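Local atomic coordinates of geranyltranstransferase (Agrobacterium tumefaciens, PDB entry 2H8O), a protein that probably catalyses the condensation of geranyl diphosphate with isopentenyl diphosphate to farnesyl diphosphate. Residues D262-L267 / T288-R293; R248-K253 / A307-L312; H79-G84 / L117-L122; H56-E61 / N72-M77; G101-A106 / D170-A175. All coordinates share one frame; numbering follows the deposited sequence. Where two conformers were deposited one is given.

Interaction 1 (D262-L267 / T288-R293); sequences DDLLDL and TLVALR
Val290 overlaps the side chains of Leu264 and Leu267 with its two methyl groups. Both leucines lie at the end of helix 241-267, where Asp262-Asp266 spell the DDxxD sequence that forms the second aspartate-rich motif of prenyl diphosphate synthases; in relatives this motif holds magnesium ions for the substrate diphosphate. The short helix 289-293 lies beside it, its axis 72° from that of 262-267. With CG1 anti to the backbone N (chi1 176°) and CG2 anti to the carbonyl carbon, Val290 divides its contacts. CG1 presses on Leu267 CD2 at 3.3 Å, and CG2 meets Leu264 CD2 equally closely at 3.3 Å, both tighter than a usual methyl contact. Helix 295-312 also packs on Leu264, through Glu295, Ala298 and Arg299.

A more polar region adjoins this packing. Asp263 and Thr288 approach from opposite directions, and the Thr288 methyl CG2 rests 3.7 Å from Asp263 CB. Thr288 OG1 comes to 3.5 Å from Asp263 CG, a packing contact; Asp263 OD2 instead accepts from Gln259 NE2. Thr288 is the N-cap residue of helix 289-293 but gives no side-chain cap. A water serves the first turn instead: it donates to Asp263 OD2 at 2.6 Å and accepts from Leu289 N at 2.8 Å.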
# COMPACT_ATOMS: atom_id res chain seq x y z
N ASP A 262 -21.02 -7.87 16.62
CA ASP A 262 -20.44 -6.66 17.18
C ASP A 262 -21.51 -5.61 17.44
O ASP A 262 -21.53 -4.98 18.50
CB ASP A 262 -19.35 -6.08 16.27
CG ASP A 262 -18.36 -5.22 17.02
OD1 ASP A 262 -17.69 -5.76 17.93
OD2 ASP A 262 -18.26 -4.01 16.72
N ASP A 263 -22.41 -5.42 16.46
CA ASP A 263 -23.48 -4.45 16.61
C ASP A 263 -24.48 -4.87 17.69
O ASP A 263 -25.02 -4.03 18.39
CB ASP A 263 -24.19 -4.20 15.27
CG ASP A 263 -23.30 -3.46 14.27
OD1 ASP A 263 -22.40 -2.70 14.69
OD2 ASP A 263 -23.50 -3.65 13.05
N LEU A 264 -24.70 -6.18 17.83
CA LEU A 264 -25.52 -6.71 18.93
C LEU A 264 -24.88 -6.45 20.30
O LEU A 264 -25.56 -6.01 21.23
CB LEU A 264 -25.75 -8.23 18.79
CG LEU A 264 -26.96 -8.75 18.01
CD1 LEU A 264 -28.28 -8.12 18.52
CD2 LEU A 264 -26.80 -8.50 16.54
N LEU A 265 -23.59 -6.75 20.43
CA LEU A 265 -22.84 -6.50 21.67
C LEU A 265 -23.02 -5.06 22.11
O LEU A 265 -23.40 -4.80 23.25
CB LEU A 265 -21.34 -6.77 21.49
CG LEU A 265 -20.81 -8.19 21.62
CD1 LEU A 265 -19.29 -8.21 21.43
CD2 LEU A 265 -21.20 -8.79 22.97
N ASP A 266 -22.75 -4.13 21.20
CA ASP A 266 -22.89 -2.70 21.49
C ASP A 266 -24.33 -2.37 21.91
O ASP A 266 -24.54 -1.63 22.87
CB ASP A 266 -22.48 -1.86 20.27
CG ASP A 266 -20.98 -1.88 20.01
OD1 ASP A 266 -20.22 -2.38 20.87
OD2 ASP A 266 -20.56 -1.40 18.94
N LEU A 267 -25.31 -2.94 21.21
CA LEU A 267 -26.72 -2.75 21.55
C LEU A 267 -26.95 -3.12 23.01
O LEU A 267 -27.44 -2.30 23.80
CB LEU A 267 -27.63 -3.58 20.64
CG LEU A 267 -29.12 -3.63 21.01
CD1 LEU A 267 -29.76 -2.27 20.85
CD2 LEU A 267 -29.85 -4.67 20.17
N THR A 288 -27.29 0.61 11.52
CA THR A 288 -26.91 -0.75 11.82
C THR A 288 -28.09 -1.62 11.42
O THR A 288 -29.24 -1.17 11.48
CB THR A 288 -26.63 -0.87 13.34
OG1 THR A 288 -25.25 -0.62 13.60
CG2 THR A 288 -26.99 -2.19 13.86
N LEU A 289 -27.83 -2.85 10.99
CA LEU A 289 -28.94 -3.76 10.69
C LEU A 289 -29.72 -4.12 11.96
O LEU A 289 -30.92 -4.35 11.91
CB LEU A 289 -28.46 -5.03 9.98
CG LEU A 289 -27.87 -4.83 8.57
CD1 LEU A 289 -27.63 -6.20 7.94
CD2 LEU A 289 -28.76 -3.97 7.68
N VAL A 290 -29.02 -4.19 13.09
CA VAL A 290 -29.68 -4.37 14.38
C VAL A 290 -30.69 -3.24 14.63
O VAL A 290 -31.81 -3.50 15.07
CB VAL A 290 -28.65 -4.41 15.53
CG1 VAL A 290 -29.35 -4.50 16.88
CG2 VAL A 290 -27.68 -5.57 15.33
N ALA A 291 -30.28 -2.01 14.34
CA ALA A 291 -31.15 -0.84 14.52
C ALA A 291 -32.36 -0.90 13.59
O ALA A 291 -33.49 -0.61 14.01
CB ALA A 291 -30.37 0.44 14.29
N LEU A 292 -32.13 -1.26 12.34
CA LEU A 292 -33.22 -1.26 11.36
C LEU A 292 -34.16 -2.46 11.49
O LEU A 292 -35.37 -2.31 11.35
CB LEU A 292 -32.67 -1.17 9.93
CG LEU A 292 -31.90 0.10 9.60
CD1 LEU A 292 -31.84 0.29 8.10
CD2 LEU A 292 -32.52 1.33 10.27
N ARG A 293 -33.61 -3.64 11.77
CA ARG A 293 -34.39 -4.88 11.74
C ARG A 293 -34.76 -5.43 13.13
O ARG A 293 -35.60 -6.31 13.23
CB ARG A 293 -33.63 -5.97 10.97
CG ARG A 293 -33.13 -5.56 9.59
CD ARG A 293 -34.25 -5.18 8.64
NE ARG A 293 -35.23 -6.26 8.48
CZ ARG A 293 -35.10 -7.30 7.66
NH1 ARG A 293 -34.02 -7.44 6.89
NH2 ARG A 293 -36.06 -8.21 7.60
O HOH W 1 -25.57 -4.41 11.74

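Interaction 2 (R248-K253 / A307-L312); sequences RLFGEK and AEASEL
Lys253 and Glu308 form a salt bridge between neighbouring helices, with NZ 3.1 Å from Glu308 OE1. Lys253 CE is just as near that oxygen, so OE1 lies alongside the end of the lysine chain instead of ahead of it, and the hydrogen bond within the salt bridge is weak. A bend at chi2 (-65°) swings the lysine across to the extended glutamate.

Next to the charged pair, Ala309 O lies in the plane of the Phe250 ring at its edge, 3.4 Å from CD1; it also receives a weak, 3.3 Å bond from Leu312 N of its own helix. Ala309 CB lies off the ring plane beside the rim, 3.8 Å from Phe250 CE1. Leu312 CD1 settles against the backbone at Phe250 N, at 3.6 Å, while its other methyl, CD2, reaches Leu249 CD1. Further carbonyls are served from nearby: Leu312 O accepts from Arg246 NH1, and Lys253 O from Ser257 OG. On a different side of helix 241-267, Arg248 NH1 pairs with Glu231 and with Asp65 of the second subunit.

The segments run nearly antiparallel at 161°, their axes 9.1 Å apart, a helix pair belonging to the all-helical bundle of the isoprenyl diphosphate synthase fold.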
# COMPACT_ATOMS: atom_id res chain seq x y z
N ARG A 248 -13.94 -18.34 -0.07
CA ARG A 248 -14.46 -16.96 -0.19
C ARG A 248 -15.86 -16.82 0.45
O ARG A 248 -16.15 -15.92 1.32
CB ARG A 248 -14.44 -16.53 -1.66
CG ARG A 248 -14.82 -15.09 -1.90
CD ARG A 248 -14.97 -14.83 -3.40
NE ARG A 248 -15.52 -13.51 -3.71
CZ ARG A 248 -14.81 -12.39 -3.76
NH1 ARG A 248 -13.51 -12.40 -3.51
NH2 ARG A 248 -15.41 -11.24 -4.07
N LEU A 249 -16.76 -17.69 0.04
CA LEU A 249 -18.11 -17.64 0.58
C LEU A 249 -18.09 -17.83 2.10
O LEU A 249 -18.82 -17.13 2.82
CB LEU A 249 -18.99 -18.70 -0.07
CG LEU A 249 -19.52 -18.59 -1.48
CD1 LEU A 249 -20.53 -19.72 -1.64
CD2 LEU A 249 -20.19 -17.26 -1.74
N PHE A 250 -17.29 -18.76 2.58
CA PHE A 250 -17.14 -18.97 4.02
C PHE A 250 -16.68 -17.66 4.68
O PHE A 250 -17.22 -17.24 5.71
CB PHE A 250 -16.15 -20.10 4.31
CG PHE A 250 -15.93 -20.35 5.77
CD1 PHE A 250 -16.83 -21.11 6.52
CD2 PHE A 250 -14.85 -19.79 6.42
CE1 PHE A 250 -16.61 -21.32 7.88
CE2 PHE A 250 -14.65 -19.99 7.78
CZ PHE A 250 -15.52 -20.75 8.50
N GLY A 251 -15.71 -17.00 4.07
CA GLY A 251 -15.19 -15.74 4.58
C GLY A 251 -16.24 -14.65 4.61
O GLY A 251 -16.32 -13.87 5.55
N GLU A 252 -17.08 -14.61 3.57
CA GLU A 252 -18.22 -13.69 3.56
C GLU A 252 -19.18 -13.97 4.75
O GLU A 252 -19.60 -13.04 5.42
CB GLU A 252 -18.94 -13.72 2.20
CG GLU A 252 -18.05 -13.16 1.09
CD GLU A 252 -18.68 -13.14 -0.29
OE1 GLU A 252 -19.66 -13.87 -0.51
OE2 GLU A 252 -18.20 -12.35 -1.15
N LYS A 253 -19.49 -15.23 5.04
CA LYS A 253 -20.36 -15.54 6.20
C LYS A 253 -19.71 -15.16 7.54
O LYS A 253 -20.36 -14.62 8.45
CB LYS A 253 -20.77 -17.02 6.19
CG LYS A 253 -21.57 -17.46 4.96
CD LYS A 253 -22.94 -16.76 4.87
CE LYS A 253 -23.64 -16.94 3.53
NZ LYS A 253 -24.70 -15.89 3.34
N ALA A 307 -24.82 -21.55 10.72
CA ALA A 307 -25.25 -22.79 10.09
C ALA A 307 -24.79 -22.86 8.63
O ALA A 307 -24.29 -23.89 8.19
CB ALA A 307 -26.78 -22.89 10.17
N GLU A 308 -24.94 -21.77 7.90
CA GLU A 308 -24.51 -21.70 6.50
C GLU A 308 -23.00 -21.86 6.38
O GLU A 308 -22.52 -22.56 5.48
CB GLU A 308 -24.93 -20.38 5.87
CG GLU A 308 -26.43 -20.28 5.67
CD GLU A 308 -26.88 -18.91 5.28
OE1 GLU A 308 -26.05 -17.97 5.25
OE2 GLU A 308 -28.08 -18.75 4.97
N ALA A 309 -22.27 -21.20 7.27
CA ALA A 309 -20.81 -21.29 7.31
C ALA A 309 -20.36 -22.74 7.52
O ALA A 309 -19.48 -23.25 6.82
CB ALA A 309 -20.25 -20.39 8.42
N SER A 310 -20.99 -23.40 8.47
CA SER A 310 -20.70 -24.80 8.78
C SER A 310 -21.01 -25.74 7.62
O SER A 310 -20.24 -26.68 7.34
CB SER A 310 -21.48 -25.22 10.02
OG SER A 310 -21.15 -24.37 11.10
N GLU A 311 -22.12 -25.50 6.93
CA GLU A 311 -22.49 -26.33 5.81
C GLU A 311 -21.47 -26.20 4.66
O GLU A 311 -21.19 -27.17 3.96
CB GLU A 311 -23.90 -25.97 5.34
CG GLU A 311 -24.56 -27.01 4.48
CD GLU A 311 -26.07 -26.76 4.26
OE1 GLU A 311 -26.63 -27.32 3.30
OE2 GLU A 311 -26.68 -25.97 5.03
N LEU A 312 -20.91 -25.00 4.48
CA LEU A 312 -19.93 -24.79 3.42
C LEU A 312 -18.70 -25.65 3.60
O LEU A 312 -18.10 -26.07 2.63
CB LEU A 312 -19.49 -23.32 3.33
CG LEU A 312 -20.49 -22.38 2.69
CD1 LEU A 312 -20.18 -20.90 3.01
CD2 LEU A 312 -20.51 -22.61 1.17

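Interaction 3 (H79-G84 / L117-L122); sequences HGVLNG and LHCYSL
Two first torsions bring helix 104-125 against Gly84. In His118, chi1 of 170° places CG opposite the backbone N and carries the ring out to the Gly84 carbonyl; in Cys119, chi1 of -67° puts SG opposite the carbonyl carbon and aims it at the turn that ends helix 71-82. Gly84 opens the GGKRLRP sequence, which in prenyl diphosphate synthases contributes to the isopentenyl diphosphate site, and helix 104-125 leads into the first aspartate-rich motif, so the contact probably joins two elements concerned with substrate.

His118 NE2 donates to Gly84 O at 3.3 Å. The oxygen lies close to the imidazole plane and NE2 in the carbonyl plane, but the N-H...O angle of 136° makes the bond rather bent. Because Gly84 has no side chain, Cys119 SG can settle 3.7 Å from its CA; the sulfur also lies 3.8 Å from Val81 CA. Leu122 CD1 adds a methyl contact to Gly84 CA at 3.9 Å. Leu158 of helix 148-167 also packs on Val81. Gly80 O meets Cys119 CB at 3.7 Å, and a water joins the two backbones beside it, donating to Gly80 O at 2.7 Å and to Cys119 O at 3.2 Å.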
# COMPACT_ATOMS: atom_id res chain seq x y z
N HIS A 79 4.10 -0.04 17.74
CA HIS A 79 3.03 0.35 18.65
C HIS A 79 1.67 0.07 18.00
O HIS A 79 0.75 -0.45 18.63
CB HIS A 79 3.13 1.82 19.07
CG HIS A 79 2.22 2.17 20.20
ND1 HIS A 79 2.47 1.78 21.50
CD2 HIS A 79 1.04 2.84 20.23
CE1 HIS A 79 1.49 2.21 22.28
NE2 HIS A 79 0.62 2.86 21.53
N GLY A 80 1.55 0.41 16.72
CA GLY A 80 0.32 0.17 15.98
C GLY A 80 -0.03 -1.30 15.92
O GLY A 80 -1.19 -1.69 16.06
N VAL A 81 0.98 -2.14 15.73
CA VAL A 81 0.80 -3.59 15.70
C VAL A 81 0.48 -4.14 17.11
O VAL A 81 -0.40 -4.98 17.26
CB VAL A 81 1.99 -4.30 15.05
CG1 VAL A 81 1.88 -5.80 15.16
CG2 VAL A 81 2.10 -3.91 13.58
N LEU A 82 1.16 -3.64 18.12
CA LEU A 82 0.89 -4.04 19.51
C LEU A 82 -0.58 -3.87 19.89
O LEU A 82 -1.16 -4.74 20.56
CB LEU A 82 1.75 -3.21 20.47
CG LEU A 82 1.65 -3.67 21.92
CD1 LEU A 82 2.33 -5.01 22.07
CD2 LEU A 82 2.30 -2.61 22.80
N ASN A 83 -1.18 -2.78 19.43
CA ASN A 83 -2.58 -2.41 19.73
C ASN A 83 -3.65 -3.06 18.85
O ASN A 83 -4.83 -2.70 18.97
CB ASN A 83 -2.79 -0.90 19.55
CG ASN A 83 -2.10 -0.05 20.59
OD1 ASN A 83 -1.92 1.17 20.38
ND2 ASN A 83 -1.71 -0.65 21.72
N GLY A 84 -3.25 -3.95 17.95
CA GLY A 84 -4.12 -4.45 16.89
C GLY A 84 -5.21 -5.43 17.24
O GLY A 84 -6.12 -5.66 16.42
N LEU A 117 -1.72 -4.81 7.55
CA LEU A 117 -2.72 -3.97 6.87
C LEU A 117 -3.87 -3.64 7.84
O LEU A 117 -4.30 -2.49 7.94
CB LEU A 117 -3.18 -4.65 5.57
CG LEU A 117 -3.88 -3.71 4.58
CD1 LEU A 117 -3.67 -4.13 3.12
CD2 LEU A 117 -5.33 -3.55 4.94
N HIS A 118 -4.41 -4.66 8.51
CA HIS A 118 -5.42 -4.39 9.51
C HIS A 118 -4.97 -3.30 10.50
O HIS A 118 -5.69 -2.35 10.79
CB HIS A 118 -5.79 -5.69 10.26
CG HIS A 118 -6.64 -5.47 11.46
ND1 HIS A 118 -7.92 -4.93 11.39
CD2 HIS A 118 -6.40 -5.72 12.77
CE1 HIS A 118 -8.42 -4.86 12.62
NE2 HIS A 118 -7.52 -5.33 13.47
N CYS A 119 -3.76 -3.43 11.02
CA CYS A 119 -3.26 -2.49 12.00
C CYS A 119 -3.07 -1.09 11.43
O CYS A 119 -3.31 -0.11 12.12
CB CYS A 119 -1.99 -2.99 12.66
SG CYS A 119 -2.27 -4.47 13.69
N TYR A 120 -2.66 -0.99 10.16
CA TYR A 120 -2.52 0.33 9.55
C TYR A 120 -3.87 1.02 9.56
O TYR A 120 -3.97 2.23 9.80
CB TYR A 120 -1.96 0.26 8.10
CG TYR A 120 -2.93 0.72 7.00
CD1 TYR A 120 -3.20 2.06 6.79
CD2 TYR A 120 -3.52 -0.21 6.14
CE1 TYR A 120 -4.07 2.49 5.81
CE2 TYR A 120 -4.38 0.20 5.15
CZ TYR A 120 -4.65 1.55 4.97
OH TYR A 120 -5.52 2.01 3.98
N SER A 121 -4.92 0.26 9.26
CA SER A 121 -6.25 0.85 9.14
C SER A 121 -6.68 1.46 10.47
O SER A 121 -7.34 2.50 10.50
CB SER A 121 -7.25 -0.17 8.61
OG SER A 121 -7.69 -1.09 9.60
N LEU A 122 -6.28 0.84 11.58
CA LEU A 122 -6.66 1.32 12.91
C LEU A 122 -5.89 2.59 13.24
O LEU A 122 -6.44 3.55 13.78
CB LEU A 122 -6.38 0.26 13.97
CG LEU A 122 -6.97 -1.12 13.78
CD1 LEU A 122 -6.51 -2.07 14.89
CD2 LEU A 122 -8.49 -1.09 13.66
O HOH W 2 -3.35 -0.31 15.35

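Interaction 4 (H56-E61 / N72-M77); sequences HLLSGE and NLLEAM
Ser59, which meets Leu74 through its carbonyl, has its hydroxyl OG in a polar cluster: Arg63 NH2 is hydrogen-bonded to it, and His56 O lies 3.1 Å from OG. The Glu61 carboxylate is also close, but Glu61 has two conformers, so that partner is doubtful. His56 O is itself shared, receiving Ser59 N at 3.1 Å and Arg63 NH1. These bonds fix the turn in which the chain leaves helix 34-57 at Leu58.

Across to helix 71-82 the contact is van der Waals packing, methyls against carbonyl oxygens and other carbons. Leu74 inserts its branched end into the turn: CD1 rests 3.5 Å from Leu58 O, and CD2 touches both Ser59 O and Gly60 CA, each at 3.5 Å. Its torsions, chi1 -168° and chi2 56°, turn the fork so that CD1 faces Leu58 O and CD2 faces Ser59 and Gly60. One helical turn later, Met77 bends at chi3 (69°) and brings CE to 3.9 Å from Leu58 CD2, the two side chains crossing at a slant. Leu161 of helix 148-167 also packs on Leu58, and Ile191 of the second subunit packs on Met77, which places this small hydrophobic cluster near the dimer interface.

The carbonyls beside Leu74 find hydrogen bonds in arginines: Arg78 NH1 donates to Leu58 O, and Arg69 NH1 to Ser59 O. Arg69 NH1 also binds Leu57 O. Methyl groups thus pack around backbone oxygens that also accept hydrogen bonds from arginines, and the guanidinium charges probably offset the partial negative charge at the end of helix 34-57.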
# COMPACT_ATOMS: atom_id res chain seq x y z
N HIS A 56 9.91 -9.95 14.16
CA HIS A 56 11.03 -10.18 13.27
C HIS A 56 10.96 -9.24 12.06
O HIS A 56 11.94 -8.56 11.73
CB HIS A 56 11.04 -11.64 12.84
CG HIS A 56 12.14 -11.98 11.90
ND1 HIS A 56 13.46 -11.99 12.29
CD2 HIS A 56 12.12 -12.33 10.59
CE1 HIS A 56 14.21 -12.33 11.26
NE2 HIS A 56 13.43 -12.55 10.22
N LEU A 57 9.79 -9.14 11.45
CA LEU A 57 9.61 -8.30 10.25
C LEU A 57 9.74 -6.80 10.55
O LEU A 57 10.00 -6.00 9.64
CB LEU A 57 8.27 -8.59 9.59
CG LEU A 57 8.08 -9.98 9.00
CD1 LEU A 57 6.62 -10.27 8.68
CD2 LEU A 57 8.91 -10.12 7.73
N LEU A 58 9.53 -6.43 11.82
CA LEU A 58 9.65 -5.03 12.27
C LEU A 58 10.98 -4.78 13.01
O LEU A 58 11.13 -3.77 13.68
CB LEU A 58 8.44 -4.64 13.13
CG LEU A 58 7.10 -4.66 12.37
CD1 LEU A 58 5.93 -4.48 13.35
CD2 LEU A 58 7.08 -3.56 11.31
N SER A 59 11.96 -5.65 12.82
CA SER A 59 13.26 -5.41 13.44
C SER A 59 13.94 -4.20 12.80
O SER A 59 13.55 -3.75 11.72
CB SER A 59 14.14 -6.65 13.36
OG SER A 59 14.54 -6.87 12.03
N GLY A 60 14.96 -3.69 13.47
CA GLY A 60 15.58 -2.45 13.07
C GLY A 60 16.58 -2.55 11.93
O GLY A 60 17.02 -1.53 11.42
N GLU A 61 16.97 -3.75 11.56
CA GLU A 61 17.96 -4.00 10.50
C GLU A 61 17.35 -3.69 9.14
O GLU A 61 16.25 -4.18 8.85
CB GLU A 61 18.40 -5.48 10.52
CG GLU A 61 17.35 -6.44 11.12
CD GLU A 61 17.50 -7.89 10.71
OE1 GLU A 61 18.62 -8.32 10.35
OE2 GLU A 61 16.47 -8.61 10.78
N ASN A 72 12.31 5.97 15.20
CA ASN A 72 11.06 6.51 15.76
C ASN A 72 9.84 6.02 14.97
O ASN A 72 8.85 5.56 15.54
CB ASN A 72 11.08 8.04 15.83
CG ASN A 72 9.89 8.59 16.57
OD1 ASN A 72 9.78 8.45 17.80
ND2 ASN A 72 8.95 9.19 15.83
N LEU A 73 9.93 6.11 13.65
CA LEU A 73 8.84 5.60 12.80
C LEU A 73 8.62 4.10 13.02
O LEU A 73 7.49 3.62 13.11
CB LEU A 73 9.14 5.89 11.34
CG LEU A 73 8.06 5.40 10.36
CD1 LEU A 73 6.70 6.00 10.71
CD2 LEU A 73 8.49 5.74 8.92
N LEU A 74 9.71 3.35 13.10
CA LEU A 74 9.62 1.91 13.36
C LEU A 74 8.95 1.62 14.71
O LEU A 74 8.12 0.76 14.81
CB LEU A 74 11.01 1.29 13.23
CG LEU A 74 11.15 -0.22 13.17
CD1 LEU A 74 10.33 -0.78 12.04
CD2 LEU A 74 12.64 -0.62 13.04
N GLU A 75 9.30 2.38 15.75
CA GLU A 75 8.63 2.23 17.05
C GLU A 75 7.12 2.49 16.95
O GLU A 75 6.32 1.81 17.59
CB GLU A 75 9.27 3.18 18.07
CG GLU A 75 10.65 2.74 18.53
CD GLU A 75 11.31 3.73 19.47
OE1 GLU A 75 10.67 4.73 19.86
OE2 GLU A 75 12.50 3.50 19.83
N ALA A 76 6.73 3.48 16.15
CA ALA A 76 5.32 3.82 15.95
C ALA A 76 4.58 2.69 15.26
O ALA A 76 3.44 2.36 15.63
CB ALA A 76 5.19 5.14 15.16
N MET A 77 5.23 2.09 14.25
CA MET A 77 4.69 0.92 13.56
C MET A 77 4.49 -0.23 14.55
O MET A 77 3.44 -0.86 14.56
CB MET A 77 5.59 0.47 12.39
CG MET A 77 5.76 1.50 11.26
SD MET A 77 7.11 1.13 10.05
CE MET A 77 6.40 -0.33 9.22

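Interaction 5 (G101-A106 / D170-A175); sequences GGDAEA and DNPLAA
The capped N terminus of helix 104-125 meets the loop between helices 148-167 and 175-189, at one end of the helical bundle of the polyprenyl synthetase fold. Asp103 is the N-cap: its OD1 accepts from Ala106 N at 3.1 Å, the N-H coming from above the carboxylate plane, and more weakly from Glu105 N at 2.8 Å.

Pro172, the centre of an inverse gamma turn, lies against this first turn. Glu105 runs extended across the proline at about a right angle, its aliphatic chain passing along the CG-CD edge of the ring: CB is 3.8 Å from Pro172 CG, and the carboxylate OE1 reaches the same carbon at 3.7 Å. Beyond the ring a water donates to Glu105 OE2 at 2.7 Å and to Asp170 O at 2.6 Å, linking helix start and loop. Ala106 CB touches Pro172 O at 3.6 Å, and Ile236 of helix 211-237 packs on Ala106 and Leu173.

The Asn171 amide has unequal ends. ND2 donates to Ile166 O, which holds the group in place, whereas OD1 is buried 3.3 Å from Ala106 CA and finds no hydrogen-bond donor. The cost of burying that oxygen may be partly offset by the positive end of the helix dipole close by.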
# COMPACT_ATOMS: atom_id res chain seq x y z
N GLY A 101 -4.44 -27.90 3.22
CA GLY A 101 -3.14 -28.56 3.13
C GLY A 101 -2.00 -27.76 2.53
O GLY A 101 -1.00 -28.36 2.08
N GLY A 102 -2.11 -26.44 2.56
CA GLY A 102 -1.06 -25.55 2.05
C GLY A 102 0.11 -25.43 3.01
O GLY A 102 0.09 -26.01 4.09
N ASP A 103 1.11 -24.66 2.59
CA ASP A 103 2.35 -24.46 3.33
C ASP A 103 2.09 -23.51 4.51
O ASP A 103 1.76 -22.33 4.31
CB ASP A 103 3.40 -23.88 2.38
CG ASP A 103 4.78 -23.81 2.99
OD1 ASP A 103 4.93 -23.16 4.04
OD2 ASP A 103 5.71 -24.42 2.43
N ALA A 104 2.26 -24.02 5.72
CA ALA A 104 1.99 -23.23 6.93
C ALA A 104 2.89 -22.01 7.03
O ALA A 104 2.48 -21.00 7.60
CB ALA A 104 2.18 -24.10 8.17
N GLU A 105 4.11 -22.08 6.51
CA GLU A 105 5.03 -20.94 6.59
C GLU A 105 4.51 -19.83 5.68
O GLU A 105 4.53 -18.67 6.06
CB GLU A 105 6.47 -21.33 6.21
CG GLU A 105 7.49 -20.21 6.40
CD GLU A 105 8.93 -20.63 6.08
OE1 GLU A 105 9.15 -21.77 5.59
OE2 GLU A 105 9.84 -19.82 6.36
N ALA A 106 4.02 -20.20 4.50
CA ALA A 106 3.40 -19.20 3.61
C ALA A 106 2.15 -18.61 4.27
O ALA A 106 1.92 -17.39 4.26
CB ALA A 106 3.09 -19.83 2.28
N ASP A 170 11.27 -14.43 1.00
CA ASP A 170 11.19 -15.23 2.24
C ASP A 170 9.79 -15.74 2.58
O ASP A 170 9.62 -16.45 3.57
CB ASP A 170 11.86 -14.51 3.42
CG ASP A 170 11.13 -13.30 3.86
OD1 ASP A 170 10.08 -12.97 3.26
OD2 ASP A 170 11.63 -12.64 4.82
N ASN A 171 8.80 -15.37 1.76
CA ASN A 171 7.49 -16.01 1.77
C ASN A 171 7.58 -17.17 0.79
O ASN A 171 7.70 -16.95 -0.42
CB ASN A 171 6.40 -15.03 1.31
CG ASN A 171 5.02 -15.66 1.34
OD1 ASN A 171 4.83 -16.73 1.91
ND2 ASN A 171 4.04 -14.99 0.71
N PRO A 172 7.56 -18.43 1.31
CA PRO A 172 7.79 -19.56 0.42
C PRO A 172 6.54 -19.91 -0.36
O PRO A 172 5.77 -20.78 0.04
CB PRO A 172 8.19 -20.69 1.38
CG PRO A 172 7.45 -20.38 2.64
CD PRO A 172 7.35 -18.86 2.71
N LEU A 173 6.33 -19.19 -1.47
CA LEU A 173 5.11 -19.28 -2.26
C LEU A 173 5.41 -18.89 -3.72
O LEU A 173 6.16 -17.95 -3.97
CB LEU A 173 4.07 -18.35 -1.66
CG LEU A 173 2.64 -18.42 -2.19
CD1 LEU A 173 2.06 -19.82 -1.91
CD2 LEU A 173 1.81 -17.32 -1.53
N ALA A 174 4.85 -19.63 -4.67
CA ALA A 174 5.11 -19.38 -6.09
C ALA A 174 4.64 -17.98 -6.48
O ALA A 174 3.67 -17.46 -5.92
CB ALA A 174 4.41 -20.41 -6.96
N ALA A 175 5.34 -17.40 -7.45
CA ALA A 175 5.08 -16.03 -7.92
C ALA A 175 3.64 -15.83 -8.37
O ALA A 175 3.04 -14.82 -8.10
CB ALA A 175 6.05 -15.66 -9.06
O HOH W 3 11.26 -18.13 4.72

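From the N terminus, interaction 4 closes the shortest loop, folding the end of helix 34-57 onto helix 71-82. Interaction 3 starts farther along that helix and reaches helix 104-125; it touches interaction 4 where Val81 CG2 packs on Leu58 CD1, 3.9 Å away. Interaction 5 begins at the start of helix 104-125, before interaction 3 has closed, so the two cross along the chain while tying different parts of one helix to different partners. In the C-terminal part, interaction 2 pairs helices 241-267 and 295-312 and encloses interaction 1, whose own loop is mostly unmodelled. Interactions 1 and 4 lie on opposite sides of the chain's centre, about 38 Å apart between centres.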